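Local coordinates for penaeus monodon metallodensovirus major capsid protein (Penaeus monodon metallodensovirus, PDB 6WH7), which forms, as the major capsid protein of a shrimp-infecting densovirus, the 60-subunit shell of the virus particle, at residues T76-M80 with A198-S202; V170-T176 with Y188-T192; I252-K256 with L365-H369; L224-F228 with G360-M364. All blocks are in the same frame, centred on the assembly; numbering follows the deposited sequence.

Contact 1: residues T76-M80 with A198-S202; sequences TPTEM and AIIPS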
loop_
_atom_site.group_PDB
_atom_site.type_symbol
_atom_site.label_atom_id
_atom_site.label_comp_id
_atom_site.label_asym_id
_atom_site.label_seq_id
_atom_site.Cartn_x
_atom_site.Cartn_y
_atom_site.Cartn_z
ATOM N N THR A 76 3.903 -94.939 50.048
ATOM C CA THR A 76 2.466 -95.098 49.910
ATOM C C THR A 76 1.806 -93.727 49.929
ATOM O O THR A 76 2.438 -92.727 50.263
ATOM C CB THR A 76 1.930 -96.002 51.018
ATOM O OG1 THR A 76 2.150 -95.398 52.293
ATOM C CG2 THR A 76 2.631 -97.337 50.984
ATOM N N PRO A 77 0.532 -93.631 49.536
ATOM C CA PRO A 77 -0.117 -92.313 49.513
ATOM C C PRO A 77 -0.346 -91.710 50.883
ATOM O O PRO A 77 -0.593 -90.503 50.971
ATOM C CB PRO A 77 -1.442 -92.595 48.803
ATOM C CG PRO A 77 -1.689 -94.020 49.051
ATOM C CD PRO A 77 -0.347 -94.659 48.958
ATOM N N THR A 78 -0.294 -92.503 51.949
ATOM C CA THR A 78 -0.460 -91.957 53.288
ATOM C C THR A 78 0.828 -91.324 53.795
ATOM O O THR A 78 0.799 -90.262 54.424
ATOM C CB THR A 78 -0.925 -93.057 54.236
ATOM O OG1 THR A 78 -2.181 -93.569 53.782
ATOM C CG2 THR A 78 -1.090 -92.522 55.636
ATOM N N GLU A 79 1.957 -91.965 53.541
ATOM C CA GLU A 79 3.255 -91.464 53.951
ATOM C C GLU A 79 3.776 -90.418 52.968
ATOM O O GLU A 79 3.380 -90.371 51.803
ATOM C CB GLU A 79 4.225 -92.631 54.098
ATOM C CG GLU A 79 4.397 -93.424 52.840
ATOM C CD GLU A 79 5.145 -94.721 53.053
ATOM O OE1 GLU A 79 5.757 -94.890 54.119
ATOM O OE2 GLU A 79 5.137 -95.574 52.146
ATOM N N MET A 80 4.661 -89.556 53.463
ATOM C CA MET A 80 5.217 -88.471 52.668
ATOM C C MET A 80 6.718 -88.395 52.900
ATOM O O MET A 80 7.227 -88.830 53.930
ATOM C CB MET A 80 4.582 -87.132 53.036
ATOM C CG MET A 80 5.082 -86.604 54.352
ATOM S SD MET A 80 4.066 -85.337 55.087
ATOM C CE MET A 80 2.992 -86.370 56.047
ATOM N N ALA A 198 -6.037 -92.005 58.535
ATOM C CA ALA A 198 -4.774 -91.867 57.829
ATOM C C ALA A 198 -4.900 -90.665 56.909
ATOM O O ALA A 198 -5.626 -90.711 55.913
ATOM C CB ALA A 198 -4.437 -93.133 57.050
ATOM N N ILE A 199 -4.195 -89.589 57.248
ATOM C CA ILE A 199 -4.261 -88.369 56.462
ATOM C C ILE A 199 -3.565 -88.593 55.127
ATOM O O ILE A 199 -2.508 -89.228 55.056
ATOM C CB ILE A 199 -3.599 -87.212 57.227
ATOM C CG1 ILE A 199 -4.136 -87.086 58.653
ATOM C CG2 ILE A 199 -3.794 -85.919 56.493
ATOM C CD1 ILE A 199 -5.577 -86.739 58.755
ATOM N N ILE A 200 -4.156 -88.077 54.055
ATOM C CA ILE A 200 -3.475 -87.942 52.775
ATOM C C ILE A 200 -2.750 -86.596 52.785
ATOM O O ILE A 200 -3.415 -85.559 52.918
ATOM C CB ILE A 200 -4.448 -88.030 51.595
ATOM C CG1 ILE A 200 -5.150 -89.383 51.577
ATOM C CG2 ILE A 200 -3.721 -87.812 50.297
ATOM C CD1 ILE A 200 -4.223 -90.537 51.410
ATOM N N PRO A 201 -1.424 -86.571 52.658
ATOM C CA PRO A 201 -0.694 -85.317 52.900
ATOM C C PRO A 201 -1.128 -84.169 52.011
ATOM O O PRO A 201 -1.271 -83.041 52.491
ATOM C CB PRO A 201 0.757 -85.723 52.635
ATOM C CG PRO A 201 0.789 -87.168 52.921
ATOM C CD PRO A 201 -0.512 -87.695 52.427
ATOM N N SER A 202 -1.351 -84.430 50.727
ATOM C CA SER A 202 -1.730 -83.377 49.795
ATOM C C SER A 202 -3.025 -82.678 50.184
ATOM O O SER A 202 -3.234 -81.527 49.794
ATOM C CB SER A 202 -1.865 -83.965 48.396
ATOM O OG SER A 202 -2.334 -82.998 47.479
#
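Pro201 and Met80 carry the apolar share of this contact, in which a turn packs against residues 198-202, which lead into the short helix 201-204, without any hydrogen bond crossing between them. The proline ring lies obliquely across the methionine: its CG sits 3.8 Å from Met80 CB, while Met80 CE, brought back by a bend at the last torsion (chi3 90°), approaches the same carbon at 3.9 Å from Pro201 CG. Elsewhere the methyl of Thr78 meets that of Ala198, CG2 to CB at 3.7 Å. Ile200 adds its CD1, which reaches the backbone oxygen of Pro77, and Phe69 of a second subunit packs on Ile200.

Polar atoms take part mainly as van der Waals neighbours, Thr78 O lying against Pro201 CG. The turn also has bonds of its own: Thr76 N donates to the anti lone pair of Glu79 OE2, though the modelled length of this bond is doubtful, and Thr76 OG1 makes a weak bond to the same oxygen.

In the jelly roll, residues 76-78 link strand 59-75 of one sheet to strand 79-83 of the other. Helix 201-204 precedes strand 207-211, and strand 270-274 touches both Met80 and Pro201.

Contact 2: residues V170-T176 with Y188-T192; sequences VYPKTDT and YVAST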
loop_
_atom_site.group_PDB
_atom_site.type_symbol
_atom_site.label_atom_id
_atom_site.label_comp_id
_atom_site.label_asym_id
_atom_site.label_seq_id
_atom_site.Cartn_x
_atom_site.Cartn_y
_atom_site.Cartn_z
ATOM N N VAL A 170 7.577 -83.446 62.944
ATOM C CA VAL A 170 7.416 -84.574 62.042
ATOM C C VAL A 170 8.360 -85.680 62.475
ATOM O O VAL A 170 9.556 -85.444 62.649
ATOM C CB VAL A 170 7.686 -84.159 60.587
ATOM C CG1 VAL A 170 7.599 -85.334 59.709
ATOM C CG2 VAL A 170 6.688 -83.120 60.150
ATOM N N TYR A 171 7.833 -86.874 62.630
ATOM C CA TYR A 171 8.587 -88.015 63.099
ATOM C C TYR A 171 8.720 -89.058 62.003
ATOM O O TYR A 171 7.871 -89.139 61.112
ATOM C CB TYR A 171 7.906 -88.665 64.306
ATOM C CG TYR A 171 7.840 -87.796 65.526
ATOM C CD1 TYR A 171 8.848 -87.820 66.466
ATOM C CD2 TYR A 171 6.769 -86.949 65.735
ATOM C CE1 TYR A 171 8.789 -87.034 67.582
ATOM C CE2 TYR A 171 6.703 -86.156 66.845
ATOM C CZ TYR A 171 7.713 -86.203 67.766
ATOM O OH TYR A 171 7.651 -85.413 68.886
ATOM N N PRO A 172 9.771 -89.867 62.028
ATOM C CA PRO A 172 9.852 -90.988 61.094
ATOM C C PRO A 172 8.795 -92.036 61.389
ATOM O O PRO A 172 8.200 -92.082 62.465
ATOM C CB PRO A 172 11.263 -91.533 61.323
ATOM C CG PRO A 172 11.619 -91.096 62.670
ATOM C CD PRO A 172 10.983 -89.764 62.853
ATOM N N LYS A 173 8.573 -92.897 60.402
ATOM C CA LYS A 173 7.664 -94.012 60.585
ATOM C C LYS A 173 8.208 -94.965 61.636
ATOM O O LYS A 173 9.384 -94.927 61.995
ATOM C CB LYS A 173 7.458 -94.770 59.286
ATOM C CG LYS A 173 6.681 -94.043 58.249
ATOM C CD LYS A 173 6.839 -94.784 56.958
ATOM C CE LYS A 173 6.350 -96.210 57.099
ATOM N NZ LYS A 173 6.550 -96.987 55.852
ATOM N N THR A 174 7.322 -95.820 62.145
ATOM C CA THR A 174 7.638 -96.625 63.319
ATOM C C THR A 174 8.925 -97.422 63.131
ATOM O O THR A 174 9.871 -97.295 63.917
ATOM C CB THR A 174 6.463 -97.547 63.631
ATOM O OG1 THR A 174 6.192 -98.367 62.489
ATOM C CG2 THR A 174 5.236 -96.725 63.949
ATOM N N ASP A 175 8.985 -98.246 62.091
ATOM C CA ASP A 175 10.202 -99.003 61.834
ATOM C C ASP A 175 11.250 -98.186 61.099
ATOM O O ASP A 175 12.428 -98.555 61.110
ATOM C CB ASP A 175 9.879 -100.266 61.040
ATOM C CG ASP A 175 9.125 -101.288 61.861
ATOM O OD1 ASP A 175 9.127 -101.171 63.103
ATOM O OD2 ASP A 175 8.526 -102.207 61.264
ATOM N N THR A 176 10.848 -97.093 60.464
ATOM C CA THR A 176 11.768 -96.234 59.743
ATOM C C THR A 176 12.574 -95.386 60.716
ATOM O O THR A 176 12.120 -95.061 61.813
ATOM C CB THR A 176 10.992 -95.338 58.776
ATOM O OG1 THR A 176 10.294 -96.152 57.829
ATOM C CG2 THR A 176 11.909 -94.392 58.031
ATOM N N TYR A 188 13.473 -89.423 54.005
ATOM C CA TYR A 188 12.833 -89.318 55.306
ATOM C C TYR A 188 11.334 -89.399 55.090
ATOM O O TYR A 188 10.735 -88.491 54.512
ATOM C CB TYR A 188 13.204 -88.017 56.007
ATOM C CG TYR A 188 14.667 -87.843 56.307
ATOM C CD1 TYR A 188 15.485 -88.932 56.519
ATOM C CD2 TYR A 188 15.210 -86.584 56.454
ATOM C CE1 TYR A 188 16.813 -88.770 56.807
ATOM C CE2 TYR A 188 16.536 -86.414 56.751
ATOM C CZ TYR A 188 17.331 -87.509 56.928
ATOM O OH TYR A 188 18.655 -87.344 57.229
ATOM N N VAL A 189 10.719 -90.459 55.595
ATOM C CA VAL A 189 9.311 -90.733 55.361
ATOM C C VAL A 189 8.565 -90.533 56.665
ATOM O O VAL A 189 8.986 -91.023 57.718
ATOM C CB VAL A 189 9.081 -92.146 54.796
ATOM C CG1 VAL A 189 9.654 -92.261 53.426
ATOM C CG2 VAL A 189 9.737 -93.161 55.657
ATOM N N ALA A 190 7.474 -89.792 56.596
ATOM C CA ALA A 190 6.578 -89.606 57.718
ATOM C C ALA A 190 5.200 -90.089 57.319
ATOM O O ALA A 190 4.730 -89.803 56.218
ATOM C CB ALA A 190 6.515 -88.152 58.133
ATOM N N SER A 191 4.560 -90.825 58.208
ATOM C CA SER A 191 3.194 -91.273 58.001
ATOM C C SER A 191 2.295 -90.392 58.850
ATOM O O SER A 191 2.300 -90.492 60.079
ATOM C CB SER A 191 3.038 -92.745 58.369
ATOM O OG SER A 191 1.706 -93.178 58.174
ATOM N N THR A 192 1.529 -89.528 58.201
ATOM C CA THR A 192 0.581 -88.685 58.914
ATOM C C THR A 192 -0.684 -89.481 59.209
ATOM O O THR A 192 -1.333 -90.002 58.297
ATOM C CB THR A 192 0.285 -87.422 58.110
ATOM O OG1 THR A 192 -0.674 -86.615 58.807
ATOM C CG2 THR A 192 -0.187 -87.752 56.697
#
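Val189 O is approached by several donors at once. Lys173 N gives it a weak, bent hydrogen bond of 3.3 Å (135° at the hydrogen), and the CA of Pro172 adds a C-H...O contact to Val189 O at 3.5 Å. The indole NE1 of Trp178 donates to the same oxygen, so one carbonyl at a strand edge gathers three groups from the 169-179 region.

Side chains gather beside this point. CG2 of Val189, placed between its own backbone N and carbonyl carbon (CG1 taking the position anti to the carbonyl), touches two partners: Thr176 CG2 comes within 3.4 Å of it, the two side chains running at about a right angle, and Lys173 CD lies 3.6 Å from it. Both segments belong to the excursion between jelly-roll strands 157-162 and 207-211, and strand 189-191 here adds itself to the edge of the sheet beside strand 79-83, with which Ala190 and Tyr188 exchange backbone bonds.

Lys173 passes its aliphatic part over the strand, CG lying 3.9 Å from Ser191 CB. A bend at chi3 (59°) lets NZ turn off to a salt bridge with Glu79 OE1. Farther back along 170-176, Val170 CG1 and the carbonyl oxygen of Tyr171 both come up against the methyl of Ala190, while Val170 itself pairs through its backbone with Ile344 in another sheet.

Contact 3: residues I252-K256 with L365-H369; sequences IPTSK and LFDHH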
loop_
_atom_site.group_PDB
_atom_site.type_symbol
_atom_site.label_atom_id
_atom_site.label_comp_id
_atom_site.label_asym_id
_atom_site.label_seq_id
_atom_site.Cartn_x
_atom_site.Cartn_y
_atom_site.Cartn_z
ATOM N N ILE A 252 22.706 -67.782 74.992
ATOM C CA ILE A 252 21.864 -67.437 76.129
ATOM C C ILE A 252 22.161 -65.992 76.500
ATOM O O ILE A 252 23.324 -65.651 76.756
ATOM C CB ILE A 252 22.116 -68.374 77.318
ATOM C CG1 ILE A 252 21.965 -69.828 76.884
ATOM C CG2 ILE A 252 21.159 -68.063 78.440
ATOM C CD1 ILE A 252 20.622 -70.140 76.318
ATOM N N PRO A 253 21.165 -65.113 76.529
ATOM C CA PRO A 253 21.417 -63.741 76.966
ATOM C C PRO A 253 21.861 -63.708 78.418
ATOM O O PRO A 253 21.265 -64.348 79.283
ATOM C CB PRO A 253 20.066 -63.056 76.762
ATOM C CG PRO A 253 19.088 -64.146 76.823
ATOM C CD PRO A 253 19.752 -65.322 76.193
ATOM N N THR A 254 22.923 -62.957 78.674
ATOM C CA THR A 254 23.509 -62.834 79.996
ATOM C C THR A 254 23.284 -61.430 80.536
ATOM O O THR A 254 23.155 -60.466 79.780
ATOM C CB THR A 254 24.998 -63.174 79.964
ATOM O OG1 THR A 254 25.649 -62.386 78.965
ATOM C CG2 THR A 254 25.190 -64.633 79.642
ATOM N N SER A 255 23.225 -61.331 81.857
ATOM C CA SER A 255 22.659 -60.163 82.506
ATOM C C SER A 255 23.599 -58.965 82.454
ATOM O O SER A 255 24.807 -59.083 82.241
ATOM C CB SER A 255 22.310 -60.477 83.957
ATOM O OG SER A 255 23.471 -60.789 84.701
ATOM N N LYS A 256 22.999 -57.793 82.663
ATOM C CA LYS A 256 23.684 -56.521 82.873
ATOM C C LYS A 256 24.389 -56.011 81.627
ATOM O O LYS A 256 25.371 -55.280 81.726
ATOM C CB LYS A 256 24.664 -56.612 84.039
ATOM C CG LYS A 256 23.996 -57.058 85.314
ATOM C CD LYS A 256 22.848 -56.139 85.663
ATOM C CE LYS A 256 22.184 -56.567 86.954
ATOM N NZ LYS A 256 21.053 -55.673 87.300
ATOM N N LEU A 365 19.051 -55.914 69.346
ATOM C CA LEU A 365 20.072 -55.839 70.376
ATOM C C LEU A 365 19.375 -55.307 71.622
ATOM O O LEU A 365 18.907 -54.167 71.636
ATOM C CB LEU A 365 21.207 -54.942 69.902
ATOM C CG LEU A 365 22.615 -55.243 70.366
ATOM C CD1 LEU A 365 22.799 -56.731 70.445
ATOM C CD2 LEU A 365 23.557 -54.682 69.346
ATOM N N PHE A 366 19.281 -56.136 72.654
ATOM C CA PHE A 366 18.311 -55.933 73.718
ATOM C C PHE A 366 18.966 -56.242 75.055
ATOM O O PHE A 366 19.684 -57.234 75.174
ATOM C CB PHE A 366 17.100 -56.841 73.466
ATOM C CG PHE A 366 15.960 -56.633 74.401
ATOM C CD1 PHE A 366 15.025 -55.650 74.155
ATOM C CD2 PHE A 366 15.801 -57.435 75.506
ATOM C CE1 PHE A 366 13.969 -55.464 74.999
ATOM C CE2 PHE A 366 14.744 -57.246 76.354
ATOM C CZ PHE A 366 13.829 -56.260 76.098
ATOM N N ASP A 367 18.725 -55.402 76.056
ATOM C CA ASP A 367 19.436 -55.551 77.319
ATOM C C ASP A 367 18.911 -56.743 78.110
ATOM O O ASP A 367 17.833 -57.274 77.848
ATOM C CB ASP A 367 19.336 -54.293 78.179
ATOM C CG ASP A 367 17.944 -54.048 78.719
ATOM O OD1 ASP A 367 16.989 -54.726 78.300
ATOM O OD2 ASP A 367 17.803 -53.169 79.590
ATOM N N HIS A 368 19.697 -57.169 79.087
ATOM C CA HIS A 368 19.292 -58.257 79.959
ATOM C C HIS A 368 19.671 -57.894 81.384
ATOM O O HIS A 368 20.681 -57.229 81.616
ATOM C CB HIS A 368 19.942 -59.574 79.529
ATOM C CG HIS A 368 19.331 -60.786 80.152
ATOM N ND1 HIS A 368 19.699 -61.257 81.392
ATOM C CD2 HIS A 368 18.367 -61.623 79.703
ATOM C CE1 HIS A 368 18.993 -62.335 81.679
ATOM N NE2 HIS A 368 18.176 -62.576 80.671
ATOM N N HIS A 369 18.849 -58.321 82.332
ATOM C CA HIS A 369 19.023 -57.953 83.728
ATOM C C HIS A 369 19.173 -59.173 84.623
ATOM O O HIS A 369 18.642 -60.240 84.325
ATOM C CB HIS A 369 17.841 -57.107 84.189
ATOM C CG HIS A 369 17.769 -55.764 83.534
ATOM N ND1 HIS A 369 18.518 -54.692 83.960
ATOM C CD2 HIS A 369 17.074 -55.334 82.458
ATOM C CE1 HIS A 369 18.259 -53.647 83.197
ATOM N NE2 HIS A 369 17.389 -54.011 82.274
#
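The end of a two-stranded antiparallel ribbon, strands 257-262 and 363-368, is closed here by the loop residues Pro253-Lys256, which lie against His368, the last residue but one. Strand 257-262 lies in the long connection between jelly-roll strands 218-222 and 270-274, and strand 363-368 is the C-terminal end of the chain.

The His368 ring is bounded by loop backbone and proline. Its CG stands anti to the backbone N (chi1 -166°), which sends the ring toward the loop; the carbonyl oxygen of Pro253 then lies over the centre of one face, 3.8 Å above the plane. Pro253 CB comes over the same face near its rim, 3.7 Å from His368 CD2, the two side chains slanting across each other. Ser255 arrives at the edge instead, its CA near the ring plane beside ND1.

A bent backbone bond (137° at the hydrogen) runs from Lys256 N to His368 O, the donor 44° out of the carbonyl plane. Neighbouring subunits flank the region: Asp367 forms a salt bridge with Arg261 of a fourth subunit, and Phe366 meets Phe366 of both the third and the fourth edge to face. At the last residue of the chain, the backbone carbon C of His369 has Ser255 CB 3.5 Å away.

Contact 4: residues L224-F228 with G360-M364; sequences LDLGF and GKMSM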
loop_
_atom_site.group_PDB
_atom_site.type_symbol
_atom_site.label_atom_id
_atom_site.label_comp_id
_atom_site.label_asym_id
_atom_site.label_seq_id
_atom_site.Cartn_x
_atom_site.Cartn_y
_atom_site.Cartn_z
ATOM N N LEU A 224 17.422 -65.073 54.436
ATOM C CA LEU A 224 17.680 -64.795 55.840
ATOM C C LEU A 224 18.218 -63.382 55.953
ATOM O O LEU A 224 19.229 -63.053 55.329
ATOM C CB LEU A 224 18.690 -65.777 56.429
ATOM C CG LEU A 224 18.251 -67.126 56.965
ATOM C CD1 LEU A 224 17.748 -67.994 55.862
ATOM C CD2 LEU A 224 19.425 -67.764 57.627
ATOM N N ASP A 225 17.550 -62.553 56.735
ATOM C CA ASP A 225 18.112 -61.273 57.146
ATOM C C ASP A 225 18.367 -61.390 58.639
ATOM O O ASP A 225 17.443 -61.288 59.445
ATOM C CB ASP A 225 17.171 -60.123 56.825
ATOM C CG ASP A 225 17.814 -58.776 57.029
ATOM O OD1 ASP A 225 19.028 -58.734 57.297
ATOM O OD2 ASP A 225 17.108 -57.755 56.924
ATOM N N LEU A 226 19.626 -61.561 59.001
ATOM C CA LEU A 226 20.050 -61.687 60.381
ATOM C C LEU A 226 20.731 -60.390 60.781
ATOM O O LEU A 226 21.529 -59.842 60.017
ATOM C CB LEU A 226 21.015 -62.863 60.546
ATOM C CG LEU A 226 20.508 -64.285 60.311
ATOM C CD1 LEU A 226 21.654 -65.233 60.173
ATOM C CD2 LEU A 226 19.679 -64.721 61.475
ATOM N N GLY A 227 20.403 -59.883 61.950
ATOM C CA GLY A 227 21.181 -58.748 62.377
ATOM C C GLY A 227 22.510 -59.108 62.976
ATOM O O GLY A 227 23.229 -58.236 63.466
ATOM N N PHE A 228 22.860 -60.387 62.951
ATOM C CA PHE A 228 24.020 -60.896 63.651
ATOM C C PHE A 228 24.701 -61.926 62.770
ATOM O O PHE A 228 24.188 -62.314 61.723
ATOM C CB PHE A 228 23.635 -61.502 64.997
ATOM C CG PHE A 228 22.735 -62.682 64.884
ATOM C CD1 PHE A 228 23.245 -63.955 64.884
ATOM C CD2 PHE A 228 21.383 -62.516 64.742
ATOM C CE1 PHE A 228 22.424 -65.026 64.782
ATOM C CE2 PHE A 228 20.561 -63.590 64.629
ATOM C CZ PHE A 228 21.084 -64.848 64.648
ATOM N N GLY A 360 12.123 -57.869 57.999
ATOM C CA GLY A 360 13.565 -57.947 58.039
ATOM C C GLY A 360 14.138 -57.955 59.438
ATOM O O GLY A 360 13.451 -57.777 60.442
ATOM N N LYS A 361 15.451 -58.169 59.487
ATOM C CA LYS A 361 16.240 -58.103 60.709
ATOM C C LYS A 361 15.715 -59.088 61.743
ATOM O O LYS A 361 14.958 -58.718 62.643
ATOM C CB LYS A 361 16.275 -56.688 61.277
ATOM C CG LYS A 361 17.349 -56.531 62.330
ATOM C CD LYS A 361 17.385 -55.161 62.975
ATOM C CE LYS A 361 16.325 -55.033 64.050
ATOM N NZ LYS A 361 16.421 -53.737 64.764
ATOM N N MET A 362 16.061 -60.361 61.579
ATOM C CA MET A 362 15.617 -61.403 62.491
ATOM C C MET A 362 16.086 -61.224 63.925
ATOM O O MET A 362 15.683 -62.017 64.778
ATOM C CB MET A 362 16.080 -62.762 61.992
ATOM C CG MET A 362 15.240 -63.317 60.886
ATOM S SD MET A 362 15.752 -64.979 60.482
ATOM C CE MET A 362 17.042 -64.599 59.339
ATOM N N SER A 363 16.932 -60.249 64.225
ATOM C CA SER A 363 17.377 -60.065 65.596
ATOM C C SER A 363 17.416 -58.590 65.942
ATOM O O SER A 363 17.502 -57.730 65.072
ATOM C CB SER A 363 18.760 -60.657 65.831
ATOM O OG SER A 363 19.727 -59.940 65.098
ATOM N N MET A 364 17.375 -58.307 67.235
ATOM C CA MET A 364 17.605 -56.969 67.746
ATOM C C MET A 364 18.593 -57.063 68.892
ATOM O O MET A 364 18.948 -58.148 69.349
ATOM C CB MET A 364 16.315 -56.287 68.211
ATOM C CG MET A 364 15.760 -56.798 69.512
ATOM S SD MET A 364 14.329 -55.830 69.981
ATOM C CE MET A 364 15.121 -54.307 70.458
#
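Leu224-Phe228 and Gly360-Ser363 run in the same general direction, their end-to-end lines 37° apart, with Asp225, Leu226 and Gly227 beside Lys361, Met362 and Ser363, and a backbone bond from Met362 N to Asp225 O ties them at the centre. That bond is 2.7 Å long and close to straight, 169° at the hydrogen, with the donor a little tilted from the carbonyl plane.

Asp225 reinforces the join through its side chain. The carboxylate, its CG anti to the backbone N, lies alongside the opposing main chain, where OD2 accepts a weak bond from Lys361 N at 3.1 Å. The other oxygen, OD1, is engaged by Arg356 of a fourth subunit in a salt bridge, so one carboxylate joins this pairing of the two segments to the subunit interface.

On the apolar side Met362 does the reaching. A bend at chi3 (-86°) curls its methyl back toward two leucines: Met362 CE lies 3.5 Å from Leu224 CB and 3.4 Å from Leu226 CD2, crossing both side chains at a slant. Strand 118-135 meets the same leucines through Pro121.

At the other end, Ser363 faces the rim of the Phe228 ring; its OG lies in the ring plane, 3.1 Å from Phe228 CD2, and its CB is also near that edge. Phe228 makes a further edge-to-face pair with Phe230.

The whole is a meeting of two non-barrel parts of a jelly-roll capsid protein: the long insertion after strand 218-222, and the C-terminal tail just as it enters strand 363-368.

How the contacts relate
Along the chain, contact 2 falls between the two segments of contact 1, while the segments of contacts 3 and 4 alternate later on. The four thus form two pairs. Contacts 1 and 2, with centres 11 Å apart, meet directly at the edge of one jelly-roll sheet, where strands 79-83 and 189-191 are neighbours. Contacts 3 and 4, with centres 17 Å apart, lie along strand 363-368, one at each end, and both touch the fourth subunit. Between contacts 1 and 4 the centres are 36 Å apart, on opposite sides of the chain's centre. One pair thus joins connections to a barrel sheet, the other joins the C-terminal strand to the insertion after strand 218-222; contacts 1, 3 and 4 all reach other subunits.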